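Local coordinates for alpha-1,4-endofucoidanase (Mariniflexile fucanivorans, PDB 6DLH), which hydrolyses alpha-1,4 linkages inside fucoidan chains as an endo-acting, retaining glycoside hydrolase of family 107, at residues G419-S424 with V455-L460; V447-P452 with L498-S503. One frame throughout, in Å; residues are numbered along the deposited sequence.

In the fold
Past the helix 399-415 that follows the parallel sheet of the N-terminal part, the chain enters the first of three probable Ig-like domains. Residues 419-424 come first, then 447-452, 455-460 and 498-503. Interaction 1 closes a loop of 30 residues and interaction 2 one of 45, and because their segments alternate along the sequence, the two loops cross. Strand 422-423 pairs antiparallel with 449-450, while 459-464 pairs antiparallel with 494-502. Each interaction therefore joins one sheet to the other, their centres only about 2 Å apart. A single calcium ion touches both, held through Gly419, Asp451, Glu453 and Asp502, and the backbone N of Gly456 reaches Asp451 between them.

Interaction 1. Residues G419-S424 with V455-L460; sequences GKPNWS and VGITGL. With CA (calcium ion), chain I.
Pro421 and Ile457 mark the closest backbone approach, with their CA atoms 7.3 Å apart, and side chains bridge that distance between two sheets of a probable Ig-like domain. Strand 422-423 pairs with 449-450 in one sheet. In the other, Thr458 and Gly459 both face Gln501 and form a classic beta bulge. Two apolar pairs carry the contact. CD1, the far end of Ile457, meets CB of Pro421 (3.9 Å between Ile457 CD1 and Pro421 CB), with CG of the same ring almost as near. Further in, CD1 of Leu460 approaches the benzene part of the Trp423 indole obliquely, 4.1 Å from both Trp423 CZ2 and CH2, the two side chains crossing at about a right angle. In Leu460, chi1 (172°) sends CG anti to the backbone N, beside the carbonyl carbon, and chi2 (78°) then brings CD1 to the indole. The tryptophan is also held by a bond from its NE1 to Thr507 O and by Phe449, which packs against it edge-to-face. At the outer end the contact gives way to metal: Gly419 O binds the calcium ion at 2.1 Å.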
# COMPACT_ATOMS: atom_id res chain seq x y z
N GLY A 419 -16.63 0.91 -33.37
CA GLY A 419 -16.52 1.84 -34.48
C GLY A 419 -15.17 2.55 -34.54
O GLY A 419 -14.20 2.01 -35.07
N LYS A 420 -15.13 3.79 -34.03
CA LYS A 420 -13.94 4.61 -34.02
C LYS A 420 -12.92 4.03 -33.04
O LYS A 420 -13.27 3.23 -32.18
CB LYS A 420 -14.30 6.05 -33.67
CG LYS A 420 -15.01 6.83 -34.78
CD LYS A 420 -15.52 8.19 -34.34
CE LYS A 420 -16.25 8.95 -35.43
NZ LYS A 420 -17.18 8.08 -36.19
N PRO A 421 -11.62 4.40 -33.16
CA PRO A 421 -10.58 3.90 -32.25
C PRO A 421 -10.84 4.16 -30.77
O PRO A 421 -11.40 5.19 -30.40
CB PRO A 421 -9.32 4.66 -32.68
CG PRO A 421 -9.57 5.00 -34.13
CD PRO A 421 -11.06 5.27 -34.21
N ASN A 422 -10.38 3.23 -29.92
CA ASN A 422 -10.37 3.43 -28.49
C ASN A 422 -8.94 3.66 -28.02
O ASN A 422 -8.03 2.96 -28.45
CB ASN A 422 -10.99 2.25 -27.73
CG ASN A 422 -12.42 1.93 -28.12
OD1 ASN A 422 -12.90 0.84 -27.83
ND2 ASN A 422 -13.10 2.86 -28.77
N TRP A 423 -8.76 4.65 -27.14
CA TRP A 423 -7.51 4.85 -26.41
C TRP A 423 -7.53 4.06 -25.11
O TRP A 423 -8.60 3.80 -24.54
CB TRP A 423 -7.28 6.35 -26.16
CG TRP A 423 -6.86 7.12 -27.37
CD1 TRP A 423 -7.68 7.66 -28.33
CD2 TRP A 423 -5.52 7.47 -27.75
NE1 TRP A 423 -6.93 8.30 -29.28
CE2 TRP A 423 -5.60 8.21 -28.95
CE3 TRP A 423 -4.25 7.23 -27.19
CZ2 TRP A 423 -4.47 8.70 -29.60
CZ3 TRP A 423 -3.14 7.71 -27.84
CH2 TRP A 423 -3.25 8.44 -29.02
N SER A 424 -6.35 3.71 -24.61
CA SER A 424 -6.24 2.84 -23.45
C SER A 424 -6.55 3.60 -22.16
O SER A 424 -6.31 4.80 -22.07
CB SER A 424 -4.88 2.19 -23.40
OG SER A 424 -3.85 3.15 -23.21
N VAL A 455 -9.95 -4.28 -37.76
CA VAL A 455 -9.45 -4.08 -39.11
C VAL A 455 -8.05 -3.47 -39.01
O VAL A 455 -7.08 -4.05 -39.50
CB VAL A 455 -10.40 -3.24 -39.99
CG1 VAL A 455 -9.89 -3.11 -41.42
CG2 VAL A 455 -11.83 -3.78 -39.99
N GLY A 456 -7.97 -2.32 -38.32
CA GLY A 456 -6.69 -1.76 -37.95
C GLY A 456 -6.74 -0.24 -37.84
O GLY A 456 -7.66 0.40 -38.36
N ILE A 457 -5.74 0.31 -37.15
CA ILE A 457 -5.47 1.74 -37.07
C ILE A 457 -4.77 2.17 -38.36
O ILE A 457 -3.69 1.67 -38.67
CB ILE A 457 -4.57 2.00 -35.84
CG1 ILE A 457 -5.26 1.64 -34.52
CG2 ILE A 457 -4.03 3.43 -35.84
CD1 ILE A 457 -6.39 2.57 -34.11
N THR A 458 -5.39 3.10 -39.10
CA THR A 458 -4.94 3.43 -40.45
C THR A 458 -4.09 4.70 -40.43
O THR A 458 -3.49 5.05 -41.44
CB THR A 458 -6.10 3.57 -41.44
OG1 THR A 458 -7.07 4.48 -40.91
CG2 THR A 458 -6.74 2.24 -41.81
N GLY A 459 -4.05 5.38 -39.28
CA GLY A 459 -3.26 6.59 -39.15
C GLY A 459 -3.24 7.10 -37.71
O GLY A 459 -4.16 6.84 -36.94
N LEU A 460 -2.15 7.80 -37.37
CA LEU A 460 -2.09 8.62 -36.17
C LEU A 460 -1.47 9.97 -36.55
O LEU A 460 -0.42 10.01 -37.19
CB LEU A 460 -1.25 7.95 -35.09
CG LEU A 460 -0.95 8.82 -33.86
CD1 LEU A 460 -2.16 8.90 -32.93
CD2 LEU A 460 0.28 8.34 -33.10
CA CA I . -13.76 0.30 -36.30
O HOH W 1 -12.47 0.13 -38.47

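Interaction 2. Residues V447-P452 with L498-S503. With CA (calcium ion), chain I.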
# COMPACT_ATOMS: atom_id res chain seq x y z
N VAL A 447 -1.99 -1.54 -27.70
CA VAL A 447 -1.57 -1.10 -26.37
C VAL A 447 -2.24 0.23 -26.05
O VAL A 447 -3.06 0.31 -25.14
CB VAL A 447 -0.03 -1.06 -26.24
CG1 VAL A 447 0.42 -0.57 -24.87
CG2 VAL A 447 0.60 -2.41 -26.53
N ASP A 448 -1.88 1.28 -26.81
CA ASP A 448 -2.31 2.64 -26.52
C ASP A 448 -3.63 2.95 -27.22
O ASP A 448 -4.35 3.85 -26.80
CB ASP A 448 -1.24 3.65 -26.94
CG ASP A 448 0.06 3.50 -26.19
OD1 ASP A 448 0.09 3.86 -25.00
OD2 ASP A 448 1.04 3.01 -26.79
N PHE A 449 -3.91 2.24 -28.32
CA PHE A 449 -5.12 2.47 -29.09
C PHE A 449 -5.34 1.28 -30.02
O PHE A 449 -4.41 0.55 -30.33
CB PHE A 449 -5.05 3.78 -29.88
CG PHE A 449 -3.73 4.08 -30.55
CD1 PHE A 449 -3.23 3.26 -31.56
CD2 PHE A 449 -3.00 5.20 -30.19
CE1 PHE A 449 -2.02 3.55 -32.17
CE2 PHE A 449 -1.79 5.50 -30.81
CZ PHE A 449 -1.30 4.67 -31.80
N TRP A 450 -6.60 1.11 -30.44
CA TRP A 450 -6.97 -0.03 -31.26
C TRP A 450 -8.28 0.26 -31.98
O TRP A 450 -9.04 1.14 -31.57
CB TRP A 450 -7.05 -1.32 -30.42
CG TRP A 450 -8.07 -1.25 -29.33
CD1 TRP A 450 -9.40 -1.55 -29.42
CD2 TRP A 450 -7.84 -0.80 -27.98
NE1 TRP A 450 -10.01 -1.34 -28.22
CE2 TRP A 450 -9.08 -0.88 -27.32
CE3 TRP A 450 -6.71 -0.36 -27.27
CZ2 TRP A 450 -9.23 -0.52 -25.98
CZ3 TRP A 450 -6.86 -0.00 -25.95
CH2 TRP A 450 -8.10 -0.09 -25.31
N ASP A 451 -8.50 -0.47 -33.07
CA ASP A 451 -9.77 -0.49 -33.78
C ASP A 451 -10.63 -1.60 -33.18
O ASP A 451 -10.27 -2.77 -33.27
CB ASP A 451 -9.53 -0.65 -35.29
CG ASP A 451 -10.67 -1.27 -36.07
OD1 ASP A 451 -11.80 -1.31 -35.55
OD2 ASP A 451 -10.41 -1.73 -37.20
N PRO A 452 -11.77 -1.26 -32.53
CA PRO A 452 -12.62 -2.27 -31.89
C PRO A 452 -12.93 -3.47 -32.77
O PRO A 452 -12.97 -4.60 -32.28
CB PRO A 452 -13.88 -1.46 -31.55
CG PRO A 452 -13.35 -0.07 -31.28
CD PRO A 452 -12.27 0.11 -32.33
N LEU A 498 -3.84 14.01 -29.77
CA LEU A 498 -3.46 12.96 -30.70
C LEU A 498 -4.73 12.37 -31.31
O LEU A 498 -5.75 12.25 -30.63
CB LEU A 498 -2.63 11.90 -29.98
CG LEU A 498 -1.20 12.32 -29.62
CD1 LEU A 498 -0.44 11.15 -29.02
CD2 LEU A 498 -0.47 12.87 -30.84
N MET A 499 -4.66 11.99 -32.59
CA MET A 499 -5.85 11.53 -33.29
C MET A 499 -5.59 10.17 -33.95
O MET A 499 -4.82 10.06 -34.90
CB MET A 499 -6.28 12.55 -34.34
CG MET A 499 -6.61 13.91 -33.75
SD MET A 499 -6.87 15.10 -35.08
CE MET A 499 -5.28 15.06 -35.90
N ALA A 500 -6.27 9.15 -33.43
CA ALA A 500 -6.12 7.81 -33.97
C ALA A 500 -7.25 7.55 -34.96
O ALA A 500 -8.39 7.93 -34.72
CB ALA A 500 -6.12 6.80 -32.85
N GLN A 501 -6.91 6.90 -36.08
CA GLN A 501 -7.84 6.74 -37.18
C GLN A 501 -7.99 5.26 -37.51
O GLN A 501 -7.02 4.51 -37.46
CB GLN A 501 -7.35 7.51 -38.41
CG GLN A 501 -8.35 7.50 -39.56
CD GLN A 501 -7.84 8.12 -40.84
OE1 GLN A 501 -6.71 7.88 -41.27
NE2 GLN A 501 -8.70 8.91 -41.48
N ASP A 502 -9.23 4.87 -37.84
CA ASP A 502 -9.52 3.62 -38.52
C ASP A 502 -10.51 3.90 -39.65
O ASP A 502 -10.86 5.05 -39.91
CB ASP A 502 -9.95 2.52 -37.55
CG ASP A 502 -11.22 2.78 -36.76
OD1 ASP A 502 -11.93 3.78 -37.06
OD2 ASP A 502 -11.51 1.97 -35.84
N SER A 503 -10.98 2.83 -40.31
CA SER A 503 -11.84 2.97 -41.47
C SER A 503 -13.11 3.75 -41.13
O SER A 503 -13.79 4.22 -42.04
CB SER A 503 -12.16 1.62 -42.06
OG SER A 503 -12.95 0.87 -41.14
CA CA I . -13.76 0.30 -36.30
O HOH W 2 -9.77 0.16 -40.06
O HOH W 1 -12.47 0.13 -38.47
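Asp451, just past strand 449-450, and Asp502, at the end of strand 494-502, bring their carboxylates together with planes 83° apart. Two like charges so close would be expected to repel, yet Asp451 OD1 and Asp502 OD2 lie 3.3 Å apart because both bind the same calcium ion. Asp451 OD1 is 2.6 Å from the ion. Asp502 OD2 is 2.8 Å from it. Asp451 places CG anti to its backbone N (chi1 154°), whereas Asp502 tucks its CG between backbone N and carbonyl carbon (chi1 62°); with these torsions each carboxylate presents one oxygen to the metal. The second oxygens are occupied as well: Asp451 OD2 accepts from Gly456 N, and Asp502 OD1 from Asp504 N. Water 1, itself a calcium ligand, lies 2.8 Å from Ser503 OG and gives a weak bond to Asp451 OD2; water 2 accepts from Ser503 N at 2.9 Å. Deeper in the sandwich, CB of Ala500 comes obliquely to the Phe449 ring, 4.3 Å from Phe449 CG. Replacing Asp502 with an alanine would probably cost the ion a carboxylate ligand and leave Asp504 N without its acceptor. Gly419 O and Glu453 complete the protein ligands. The glycine and Asp-x-Glu recur at the same spacing in Gly528, Asp560 and Glu562 and in Gly634, Asp666 and Glu668, each with a later aspartate about fifty residues on (Asp609, Asp715). Those sites add one more aspartate, Asp564 or Asp670, making this one a variant of a calcium site repeated across three probable Ig-like domains.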